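Local coordinates for protein probable AP endonuclease (African swine fever virus, PDB 6KI3) that probably cleaves the phosphodiester bond 5' to abasic sites in DNA during repair, using three zinc ions, and also removes mismatched 3' ends as an exonuclease, at residues Ile183-Ile188 and Val193-Tyr198; His187-Gly192 and Gly244-Ser249; Ile220-Asn225 and Tyr260-Tyr265. One frame throughout, in Å; residues are numbered along the deposited sequence.

Interaction 1 (Ile183-Ile188 and Val193-Tyr198); sequences IDTAHI and VNISSY. With ZN (zinc ion), chain J; ZN (zinc ion), chain I; nucleotides of chain C.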
loop_
_atom_site.group_PDB
_atom_site.type_symbol
_atom_site.label_atom_id
_atom_site.label_comp_id
_atom_site.label_asym_id
_atom_site.label_seq_id
_atom_site.Cartn_x
_atom_site.Cartn_y
_atom_site.Cartn_z
ATOM N N ILE A 183 2.781 5.449 -1.337
ATOM C CA ILE A 183 2.455 6.158 -2.568
ATOM C C ILE A 183 1.577 5.246 -3.412
ATOM O O ILE A 183 2.052 4.252 -3.974
ATOM C CB ILE A 183 3.719 6.580 -3.327
ATOM C CG1 ILE A 183 4.546 7.549 -2.481
ATOM C CG2 ILE A 183 3.356 7.216 -4.661
ATOM C CD1 ILE A 183 5.873 7.911 -3.103
ATOM N N ASP A 184 0.291 5.576 -3.499
ATOM C CA ASP A 184 -0.651 4.864 -4.355
ATOM C C ASP A 184 -0.744 5.629 -5.671
ATOM O O ASP A 184 -1.263 6.750 -5.710
ATOM C CB ASP A 184 -2.016 4.735 -3.680
ATOM C CG ASP A 184 -2.906 3.706 -4.353
ATOM O OD1 ASP A 184 -2.990 3.704 -5.599
ATOM O OD2 ASP A 184 -3.520 2.889 -3.633
ATOM N N THR A 185 -0.237 5.019 -6.745
ATOM C CA THR A 185 -0.150 5.715 -8.027
ATOM C C THR A 185 -1.530 6.061 -8.574
ATOM O O THR A 185 -1.718 7.123 -9.178
ATOM C CB THR A 185 0.627 4.866 -9.035
ATOM O OG1 THR A 185 -0.001 3.584 -9.170
ATOM C CG2 THR A 185 2.064 4.676 -8.573
ATOM N N ALA A 186 -2.511 5.176 -8.375
ATOM C CA ALA A 186 -3.870 5.464 -8.819
ATOM C C ALA A 186 -4.483 6.644 -8.077
ATOM O O ALA A 186 -5.390 7.292 -8.611
ATOM C CB ALA A 186 -4.756 4.230 -8.647
ATOM N N HIS A 187 -4.006 6.940 -6.867
ATOM C CA HIS A 187 -4.593 8.017 -6.078
ATOM C C HIS A 187 -4.020 9.374 -6.464
ATOM O O HIS A 187 -4.768 10.343 -6.633
ATOM C CB HIS A 187 -4.385 7.751 -4.588
ATOM C CG HIS A 187 -5.145 6.567 -4.078
ATOM N ND1 HIS A 187 -5.211 6.244 -2.740
ATOM C CD2 HIS A 187 -5.872 5.630 -4.728
ATOM C CE1 HIS A 187 -5.948 5.159 -2.588
ATOM N NE2 HIS A 187 -6.359 4.765 -3.780
ATOM N N ILE A 188 -2.693 9.468 -6.602
ATOM C CA ILE A 188 -2.097 10.732 -7.027
ATOM C C ILE A 188 -2.535 11.072 -8.443
ATOM O O ILE A 188 -2.644 12.251 -8.804
ATOM C CB ILE A 188 -0.560 10.687 -6.901
ATOM C CG1 ILE A 188 0.047 9.702 -7.903
ATOM C CG2 ILE A 188 -0.149 10.329 -5.479
ATOM C CD1 ILE A 188 1.558 9.775 -7.984
ATOM N N VAL A 193 -2.132 14.221 -10.708
ATOM C CA VAL A 193 -0.707 14.141 -11.011
ATOM C C VAL A 193 -0.540 13.239 -12.226
ATOM O O VAL A 193 -0.744 12.021 -12.143
ATOM C CB VAL A 193 0.106 13.622 -9.817
ATOM C CG1 VAL A 193 1.584 13.564 -10.168
ATOM C CG2 VAL A 193 -0.123 14.502 -8.597
ATOM N N ASN A 194 -0.168 13.834 -13.358
ATOM C CA ASN A 194 0.083 13.077 -14.580
ATOM C C ASN A 194 1.385 12.301 -14.426
ATOM O O ASN A 194 2.467 12.893 -14.367
ATOM C CB ASN A 194 0.139 14.019 -15.779
ATOM C CG ASN A 194 0.169 13.284 -17.112
ATOM O OD1 ASN A 194 0.609 12.137 -17.201
ATOM N ND2 ASN A 194 -0.301 13.952 -18.160
ATOM N N ILE A 195 1.286 10.974 -14.364
ATOM C CA ILE A 195 2.457 10.112 -14.239
ATOM C C ILE A 195 2.464 9.109 -15.385
ATOM O O ILE A 195 2.981 7.995 -15.247
ATOM C CB ILE A 195 2.480 9.394 -12.878
ATOM C CG1 ILE A 195 1.157 8.660 -12.645
ATOM C CG2 ILE A 195 2.755 10.383 -11.756
ATOM C CD1 ILE A 195 1.125 7.833 -11.378
ATOM N N SER A 196 1.897 9.503 -16.528
ATOM C CA SER A 196 1.726 8.566 -17.634
ATOM C C SER A 196 3.054 8.253 -18.314
ATOM O O SER A 196 3.373 7.084 -18.565
ATOM C CB SER A 196 0.722 9.126 -18.642
ATOM O OG SER A 196 -0.578 9.184 -18.083
ATOM N N SER A 197 3.840 9.276 -18.625
ATOM C CA SER A 197 5.088 9.072 -19.344
ATOM C C SER A 197 6.253 8.886 -18.377
ATOM O O SER A 197 6.158 9.176 -17.182
ATOM C CB SER A 197 5.376 10.244 -20.279
ATOM O OG SER A 197 5.933 11.338 -19.572
ATOM N N TYR A 198 7.369 8.394 -18.925
ATOM C CA TYR A 198 8.575 8.201 -18.127
ATOM C C TYR A 198 9.041 9.511 -17.505
ATOM O O TYR A 198 9.413 9.550 -16.326
ATOM C CB TYR A 198 9.679 7.592 -18.994
ATOM C CG TYR A 198 10.946 7.235 -18.245
ATOM C CD1 TYR A 198 11.929 8.188 -18.002
ATOM C CD2 TYR A 198 11.165 5.941 -17.789
ATOM C CE1 TYR A 198 13.086 7.865 -17.320
ATOM C CE2 TYR A 198 12.321 5.607 -17.107
ATOM C CZ TYR A 198 13.278 6.575 -16.875
ATOM O OH TYR A 198 14.431 6.250 -16.197
HETATM ZN ZN ZN J . -4.002 1.785 -1.884
HETATM ZN ZN ZN I . -7.564 3.103 -4.131
ATOM O "O5'" 3DR C 1 -7.445 0.235 -1.982
ATOM P P 3DR C 1 -7.273 1.815 -1.731
ATOM O OP1 3DR C 1 -7.178 1.933 -0.230
ATOM O OP2 3DR C 1 -6.003 2.147 -2.471
ATOM O OP3 3DR C 1 -8.525 2.424 -2.313
ATOM C "C2'" 3DR C 1 -7.825 -3.938 -0.603
ATOM C "C5'" 3DR C 1 -8.277 -0.562 -1.143
ATOM C "C4'" 3DR C 1 -8.437 -1.930 -1.794
ATOM O "O4'" 3DR C 1 -7.163 -2.375 -2.261
ATOM C "C1'" 3DR C 1 -6.854 -3.671 -1.744
ATOM C "C3'" 3DR C 1 -8.969 -2.969 -0.822
ATOM O "O3'" 3DR C 1 -10.051 -3.669 -1.436
#
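I195 CD1 rests against T185, 3.7 Å from its carbonyl O and 3.8 Å from its CB. D184, just before it at the end of strand 179-184, is the N-cap of helix 185-190. OD2 binds a zinc ion at 2.1 Å, a site completed by E147, H223, E276 and the phosphate of the abasic-site analogue of chain C, while OD1 accepts a weak capping bond from A186 N. T185 opens the helix, its hydroxyl turned to the carbonyl of N225. H187 NE2 holds a second zinc, shared with D236 and H238; the carboxylate carbon D184 CG sits 3.5 Å above the centre of the H187 imidazole. I188 makes the largest share of the contact. Its CG1 stands between the backbone N and the carbonyl carbon (chi1 67°), which sends CD1 to I195 CD1 at 3.9 Å, the two chains crossing at about a right angle. V193 N donates to I188 O at 2.8 Å, bent to 146°, the outer (6→1) bond of the Schellman motif ending the helix, and the V193 side chain lies beside the same carbonyl. Zinc ligands at a strand's C-terminal end and in the helix after it are characteristic of the endonuclease IV-type TIM-barrel active site.

Interaction 2 (His187-Gly192 and Gly244-Ser249); sequences HIWSSG and GMIWKS. With ZN (zinc ion), chain I; nucleotides of chain C.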
loop_
_atom_site.group_PDB
_atom_site.type_symbol
_atom_site.label_atom_id
_atom_site.label_comp_id
_atom_site.label_asym_id
_atom_site.label_seq_id
_atom_site.Cartn_x
_atom_site.Cartn_y
_atom_site.Cartn_z
ATOM N N HIS A 187 -4.006 6.940 -6.867
ATOM C CA HIS A 187 -4.593 8.017 -6.078
ATOM C C HIS A 187 -4.020 9.374 -6.464
ATOM O O HIS A 187 -4.768 10.343 -6.633
ATOM C CB HIS A 187 -4.385 7.751 -4.588
ATOM C CG HIS A 187 -5.145 6.567 -4.078
ATOM N ND1 HIS A 187 -5.211 6.244 -2.740
ATOM C CD2 HIS A 187 -5.872 5.630 -4.728
ATOM C CE1 HIS A 187 -5.948 5.159 -2.588
ATOM N NE2 HIS A 187 -6.359 4.765 -3.780
ATOM N N ILE A 188 -2.693 9.468 -6.602
ATOM C CA ILE A 188 -2.097 10.732 -7.027
ATOM C C ILE A 188 -2.535 11.072 -8.443
ATOM O O ILE A 188 -2.644 12.251 -8.804
ATOM C CB ILE A 188 -0.560 10.687 -6.901
ATOM C CG1 ILE A 188 0.047 9.702 -7.903
ATOM C CG2 ILE A 188 -0.149 10.329 -5.479
ATOM C CD1 ILE A 188 1.558 9.775 -7.984
ATOM N N TRP A 189 -2.799 10.054 -9.265
ATOM C CA TRP A 189 -3.403 10.288 -10.571
ATOM C C TRP A 189 -4.807 10.858 -10.422
ATOM O O TRP A 189 -5.158 11.855 -11.063
ATOM C CB TRP A 189 -3.430 8.983 -11.367
ATOM C CG TRP A 189 -4.270 9.029 -12.607
ATOM C CD1 TRP A 189 -5.591 8.703 -12.715
ATOM C CD2 TRP A 189 -3.842 9.405 -13.921
ATOM N NE1 TRP A 189 -6.015 8.860 -14.012
ATOM C CE2 TRP A 189 -4.959 9.289 -14.773
ATOM C CE3 TRP A 189 -2.624 9.830 -14.459
ATOM C CZ2 TRP A 189 -4.894 9.582 -16.134
ATOM C CZ3 TRP A 189 -2.562 10.122 -15.810
ATOM C CH2 TRP A 189 -3.690 9.998 -16.632
ATOM N N SER A 190 -5.624 10.232 -9.568
ATOM C CA SER A 190 -6.969 10.734 -9.315
ATOM C C SER A 190 -6.942 12.137 -8.721
ATOM O O SER A 190 -7.875 12.919 -8.934
ATOM C CB SER A 190 -7.715 9.773 -8.388
ATOM O OG SER A 190 -8.961 10.311 -7.978
ATOM N N SER A 191 -5.886 12.475 -7.982
ATOM C CA SER A 191 -5.752 13.805 -7.404
ATOM C C SER A 191 -5.140 14.814 -8.369
ATOM O O SER A 191 -4.998 15.985 -8.002
ATOM C CB SER A 191 -4.922 13.741 -6.121
ATOM O OG SER A 191 -5.621 13.051 -5.100
ATOM N N GLY A 192 -4.771 14.394 -9.571
ATOM C CA GLY A 192 -4.340 15.296 -10.612
ATOM C C GLY A 192 -2.858 15.306 -10.957
ATOM O O GLY A 192 -2.374 16.324 -11.466
ATOM N N GLY A 244 -5.405 0.588 -17.761
ATOM C CA GLY A 244 -6.221 1.704 -17.328
ATOM C C GLY A 244 -5.834 3.004 -18.000
ATOM O O GLY A 244 -5.068 3.007 -18.967
ATOM N N MET A 245 -6.343 4.124 -17.485
ATOM C CA MET A 245 -6.133 5.409 -18.140
ATOM C C MET A 245 -4.699 5.910 -18.021
ATOM O O MET A 245 -4.296 6.779 -18.802
ATOM C CB MET A 245 -7.094 6.448 -17.562
ATOM C CG MET A 245 -8.557 6.036 -17.622
ATOM S SD MET A 245 -9.325 6.381 -19.216
ATOM C CE MET A 245 -9.440 8.168 -19.152
ATOM N N ILE A 246 -3.916 5.387 -17.076
ATOM C CA ILE A 246 -2.585 5.939 -16.846
ATOM C C ILE A 246 -1.577 5.381 -17.843
ATOM O O ILE A 246 -0.729 6.119 -18.358
ATOM C CB ILE A 246 -2.134 5.679 -15.397
ATOM C CG1 ILE A 246 -3.233 6.056 -14.405
ATOM C CG2 ILE A 246 -0.872 6.465 -15.085
ATOM C CD1 ILE A 246 -2.842 5.806 -12.962
ATOM N N TRP A 247 -1.641 4.077 -18.136
ATOM C CA TRP A 247 -0.564 3.444 -18.888
ATOM C C TRP A 247 -1.027 2.509 -20.002
ATOM O O TRP A 247 -0.195 1.768 -20.541
ATOM C CB TRP A 247 0.356 2.664 -17.938
ATOM C CG TRP A 247 1.092 3.525 -16.958
ATOM C CD1 TRP A 247 1.967 4.531 -17.247
ATOM C CD2 TRP A 247 1.031 3.443 -15.528
ATOM N NE1 TRP A 247 2.447 5.088 -16.087
ATOM C CE2 TRP A 247 1.891 4.437 -15.017
ATOM C CE3 TRP A 247 0.332 2.630 -14.630
ATOM C CZ2 TRP A 247 2.069 4.640 -13.650
ATOM C CZ3 TRP A 247 0.511 2.833 -13.273
ATOM C CH2 TRP A 247 1.372 3.829 -12.796
ATOM N N LYS A 248 -2.311 2.507 -20.372
ATOM C CA LYS A 248 -2.748 1.624 -21.452
ATOM C C LYS A 248 -2.079 1.980 -22.772
ATOM O O LYS A 248 -1.806 1.092 -23.589
ATOM C CB LYS A 248 -4.268 1.674 -21.605
ATOM N N SER A 249 -1.796 3.266 -22.993
ATOM C CA SER A 249 -1.162 3.705 -24.228
ATOM C C SER A 249 0.306 3.305 -24.313
ATOM O O SER A 249 0.924 3.510 -25.363
ATOM C CB SER A 249 -1.292 5.222 -24.370
ATOM O OG SER A 249 -2.626 5.635 -24.136
HETATM ZN ZN ZN I . -7.564 3.103 -4.131
ATOM O "O5'" 3DR C 1 -7.445 0.235 -1.982
ATOM P P 3DR C 1 -7.273 1.815 -1.731
ATOM O OP1 3DR C 1 -7.178 1.933 -0.230
ATOM O OP2 3DR C 1 -6.003 2.147 -2.471
ATOM O OP3 3DR C 1 -8.525 2.424 -2.313
ATOM C "C2'" 3DR C 1 -7.825 -3.938 -0.603
ATOM C "C5'" 3DR C 1 -8.277 -0.562 -1.143
ATOM C "C4'" 3DR C 1 -8.437 -1.930 -1.794
ATOM O "O4'" 3DR C 1 -7.163 -2.375 -2.261
ATOM C "C1'" 3DR C 1 -6.854 -3.671 -1.744
ATOM C "C3'" 3DR C 1 -8.969 -2.969 -0.822
ATOM O "O3'" 3DR C 1 -10.051 -3.669 -1.436
#
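The indole of W189 lies flat beneath the side chain of I246. I246 CG1 stands over the five-membered ring, 3.5 Å from its centroid and 15° off the ring normal, a CH-pi contact whose closest ring atom is W189 CD2 at 3.4 Å. The branches of the isoleucine spread over the same face: CD1 reaches back to W189 CG at 3.5 Å and to CB, whereas CG2 covers the benzene part near CE3 at 3.8 Å. With its CG anti to the backbone N (chi1 168°), W189 extends from the helix toward the loop, and the two side chains run antiparallel to each other. CG2 of I246 has a second role, standing 3.4 Å above the ring of W247, so this isoleucine separates two indoles.

M245 meets the far end of the tryptophan at about a right angle. Its CB lies 4.1 Å from W189 CZ2, and its carbonyl O approaches CZ2 and CH2 obliquely; the thioether, bent at chi2 and chi3, turns off from the ring. No hydrogen bond joins the segments, and the polar edge of the indole is satisfied elsewhere, NE1 donating to the carbonyl of T229. A227 of strand 220-227 touches both W189 and I246. Beyond the tryptophan, G192, with positive phi, donates from N to W189 O at 3.0 Å, the inner bond of the Schellman motif that ends the helix. Here the short helix that follows a barrel strand and supplies a zinc-binding histidine packs against the long loop leading to helix 258-269, on the catalytic side of the TIM barrel.

Interaction 3 (Ile220-Asn225 and Tyr260-Tyr265); sequences IMFHLN and YCFVEY. With ZN (zinc ion), chain J.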
loop_
_atom_site.group_PDB
_atom_site.type_symbol
_atom_site.label_atom_id
_atom_site.label_comp_id
_atom_site.label_asym_id
_atom_site.label_seq_id
_atom_site.Cartn_x
_atom_site.Cartn_y
_atom_site.Cartn_z
ATOM N N ILE A 220 9.372 4.224 2.673
ATOM C CA ILE A 220 8.484 4.468 1.542
ATOM C C ILE A 220 8.068 3.129 0.949
ATOM O O ILE A 220 8.921 2.283 0.658
ATOM C CB ILE A 220 9.149 5.351 0.468
ATOM C CG1 ILE A 220 9.397 6.762 1.009
ATOM C CG2 ILE A 220 8.290 5.405 -0.784
ATOM C CD1 ILE A 220 9.987 7.718 -0.012
ATOM N N MET A 221 6.761 2.937 0.779
ATOM C CA MET A 221 6.204 1.775 0.103
ATOM C C MET A 221 5.272 2.250 -1.004
ATOM O O MET A 221 4.886 3.420 -1.061
ATOM C CB MET A 221 5.456 0.854 1.077
ATOM C CG MET A 221 4.163 1.439 1.614
ATOM S SD MET A 221 3.217 0.239 2.566
ATOM C CE MET A 221 2.679 -0.872 1.269
ATOM N N PHE A 222 4.900 1.327 -1.890
ATOM C CA PHE A 222 4.155 1.680 -3.091
ATOM C C PHE A 222 2.961 0.762 -3.302
ATOM O O PHE A 222 3.033 -0.445 -3.049
ATOM C CB PHE A 222 5.050 1.631 -4.330
ATOM C CG PHE A 222 5.974 2.800 -4.448
ATOM C CD1 PHE A 222 7.226 2.771 -3.860
ATOM C CD2 PHE A 222 5.588 3.934 -5.144
ATOM C CE1 PHE A 222 8.076 3.849 -3.966
ATOM C CE2 PHE A 222 6.436 5.017 -5.255
ATOM C CZ PHE A 222 7.682 4.975 -4.664
ATOM N N HIS A 223 1.867 1.355 -3.772
ATOM C CA HIS A 223 0.725 0.633 -4.321
ATOM C C HIS A 223 0.745 0.844 -5.830
ATOM O O HIS A 223 0.438 1.940 -6.310
ATOM C CB HIS A 223 -0.588 1.125 -3.714
ATOM C CG HIS A 223 -0.786 0.728 -2.285
ATOM N ND1 HIS A 223 -1.750 1.298 -1.482
ATOM C CD2 HIS A 223 -0.151 -0.188 -1.516
ATOM C CE1 HIS A 223 -1.699 0.754 -0.280
ATOM N NE2 HIS A 223 -0.736 -0.150 -0.274
ATOM N N LEU A 224 1.121 -0.196 -6.574
ATOM C CA LEU A 224 1.239 -0.110 -8.031
ATOM C C LEU A 224 -0.127 -0.395 -8.642
ATOM O O LEU A 224 -0.481 -1.541 -8.922
ATOM C CB LEU A 224 2.297 -1.078 -8.547
ATOM C CG LEU A 224 3.727 -0.848 -8.057
ATOM C CD1 LEU A 224 4.706 -1.724 -8.826
ATOM C CD2 LEU A 224 4.108 0.620 -8.172
ATOM N N ASN A 225 -0.900 0.666 -8.860
ATOM C CA ASN A 225 -2.255 0.550 -9.384
ATOM C C ASN A 225 -2.430 1.478 -10.573
ATOM O O ASN A 225 -2.134 2.674 -10.483
ATOM C CB ASN A 225 -3.300 0.887 -8.313
ATOM C CG ASN A 225 -3.183 0.013 -7.083
ATOM O OD1 ASN A 225 -2.852 -1.169 -7.174
ATOM N ND2 ASN A 225 -3.461 0.592 -5.920
ATOM N N TYR A 260 7.351 2.082 -15.451
ATOM C CA TYR A 260 8.713 1.559 -15.490
ATOM C C TYR A 260 9.675 2.449 -14.718
ATOM O O TYR A 260 10.649 1.955 -14.139
ATOM C CB TYR A 260 9.185 1.397 -16.935
ATOM C CG TYR A 260 10.624 0.949 -17.042
ATOM C CD1 TYR A 260 11.021 -0.292 -16.562
ATOM C CD2 TYR A 260 11.587 1.768 -17.616
ATOM C CE1 TYR A 260 12.334 -0.708 -16.653
ATOM C CE2 TYR A 260 12.905 1.360 -17.712
ATOM C CZ TYR A 260 13.273 0.121 -17.230
ATOM O OH TYR A 260 14.582 -0.291 -17.322
ATOM N N CYS A 261 9.420 3.758 -14.692
ATOM C CA CYS A 261 10.225 4.642 -13.856
ATOM C C CYS A 261 9.963 4.381 -12.377
ATOM O O CYS A 261 10.881 4.476 -11.553
ATOM C CB CYS A 261 9.942 6.102 -14.207
ATOM S SG CYS A 261 10.987 7.290 -13.333
ATOM N N PHE A 262 8.718 4.051 -12.023
ATOM C CA PHE A 262 8.423 3.658 -10.649
ATOM C C PHE A 262 9.099 2.338 -10.300
ATOM O O PHE A 262 9.558 2.150 -9.168
ATOM C CB PHE A 262 6.911 3.557 -10.436
ATOM C CG PHE A 262 6.241 4.876 -10.164
ATOM C CD1 PHE A 262 6.193 5.390 -8.879
ATOM C CD2 PHE A 262 5.650 5.595 -11.189
ATOM C CE1 PHE A 262 5.575 6.601 -8.623
ATOM C CE2 PHE A 262 5.031 6.807 -10.940
ATOM C CZ PHE A 262 4.993 7.310 -9.655
ATOM N N VAL A 263 9.173 1.414 -11.260
ATOM C CA VAL A 263 9.815 0.128 -11.007
ATOM C C VAL A 263 11.308 0.315 -10.763
ATOM O O VAL A 263 11.905 -0.371 -9.924
ATOM C CB VAL A 263 9.541 -0.840 -12.174
ATOM C CG1 VAL A 263 10.314 -2.138 -11.991
ATOM C CG2 VAL A 263 8.051 -1.117 -12.287
ATOM N N GLU A 264 11.933 1.252 -11.480
ATOM C CA GLU A 264 13.363 1.487 -11.302
ATOM C C GLU A 264 13.662 2.093 -9.936
ATOM O O GLU A 264 14.665 1.743 -9.303
ATOM C CB GLU A 264 13.890 2.387 -12.421
ATOM C CG GLU A 264 14.007 1.695 -13.772
ATOM C CD GLU A 264 14.505 2.627 -14.863
ATOM O OE1 GLU A 264 14.185 3.834 -14.806
ATOM O OE2 GLU A 264 15.222 2.156 -15.772
ATOM N N TYR A 265 12.809 3.006 -9.463
ATOM C CA TYR A 265 13.002 3.568 -8.131
ATOM C C TYR A 265 12.767 2.516 -7.054
ATOM O O TYR A 265 13.510 2.454 -6.067
ATOM C CB TYR A 265 12.076 4.768 -7.925
ATOM C CG TYR A 265 12.022 5.281 -6.502
ATOM C CD1 TYR A 265 11.109 4.768 -5.589
ATOM C CD2 TYR A 265 12.878 6.285 -6.072
ATOM C CE1 TYR A 265 11.059 5.231 -4.291
ATOM C CE2 TYR A 265 12.829 6.758 -4.773
ATOM C CZ TYR A 265 11.918 6.226 -3.889
ATOM O OH TYR A 265 11.862 6.687 -2.595
HETATM ZN ZN ZN J . -4.002 1.785 -1.884
#
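F262, the first residue of helix 258-269 within 260-265 to reach the strand, presents the edge of its ring to F222: CD1 comes to 3.7 Å from F222 CE2, which lies in the plane of the F262 ring. The two planes are turned 74° apart, with centroids separated by 5.9 Å. F262 also packs on A201 and L205 of helix 198-209. A turn later, Y265 points its CG anti to the backbone N (chi1 170°), carrying the phenol toward the strand. There its CE1 meets F222 CE1 at 3.3 Å, rim to rim, the planes again steeply inclined and neither ring over the face of the other. The phenol oxygen Y265 OH extends further to I220 CD1 at 3.4 Å. The strand and helix segments run roughly antiparallel, at 149°, and their axes pass 10.7 Å apart, the spacing being filled by these rings. F222 thus sits between two aromatic side chains of one helical face, while H223, the next residue, turns to the other side of the strand and binds zinc through ND1 at 2.3 Å. No hydrogen bond crosses this contact, so strand and helix segments meet through apolar and aromatic surfaces, while H223 faces the metal site.

Interactions 1 and 2 both use helix 185-190, with centres about 6 Å apart, and share H187, with its zinc, and I188. Their loops also touch: S196 OG is hydrogen-bonded to I246 O at 3.1 Å, and I195 O receives a weak bond from W247 NE1. Interaction 3, centred 10 Å from interaction 1, uses the neighbouring barrel strand; D184 and H223 bind the same zinc, and the hydrogen bond T185 OG1 to N225 O, 2.7 Å, joins the start of helix 185-190 to strand 220-227. I183 CD1 packs on F222 CE2 at 3.6 Å, and Y198 OH bonds to E264 OE1. Interactions 2 and 3 are more distant, about 14 Å between centres. Phosphate oxygen OP2 of the abasic-site analogue bridges the two zinc ions held by D184 and H187.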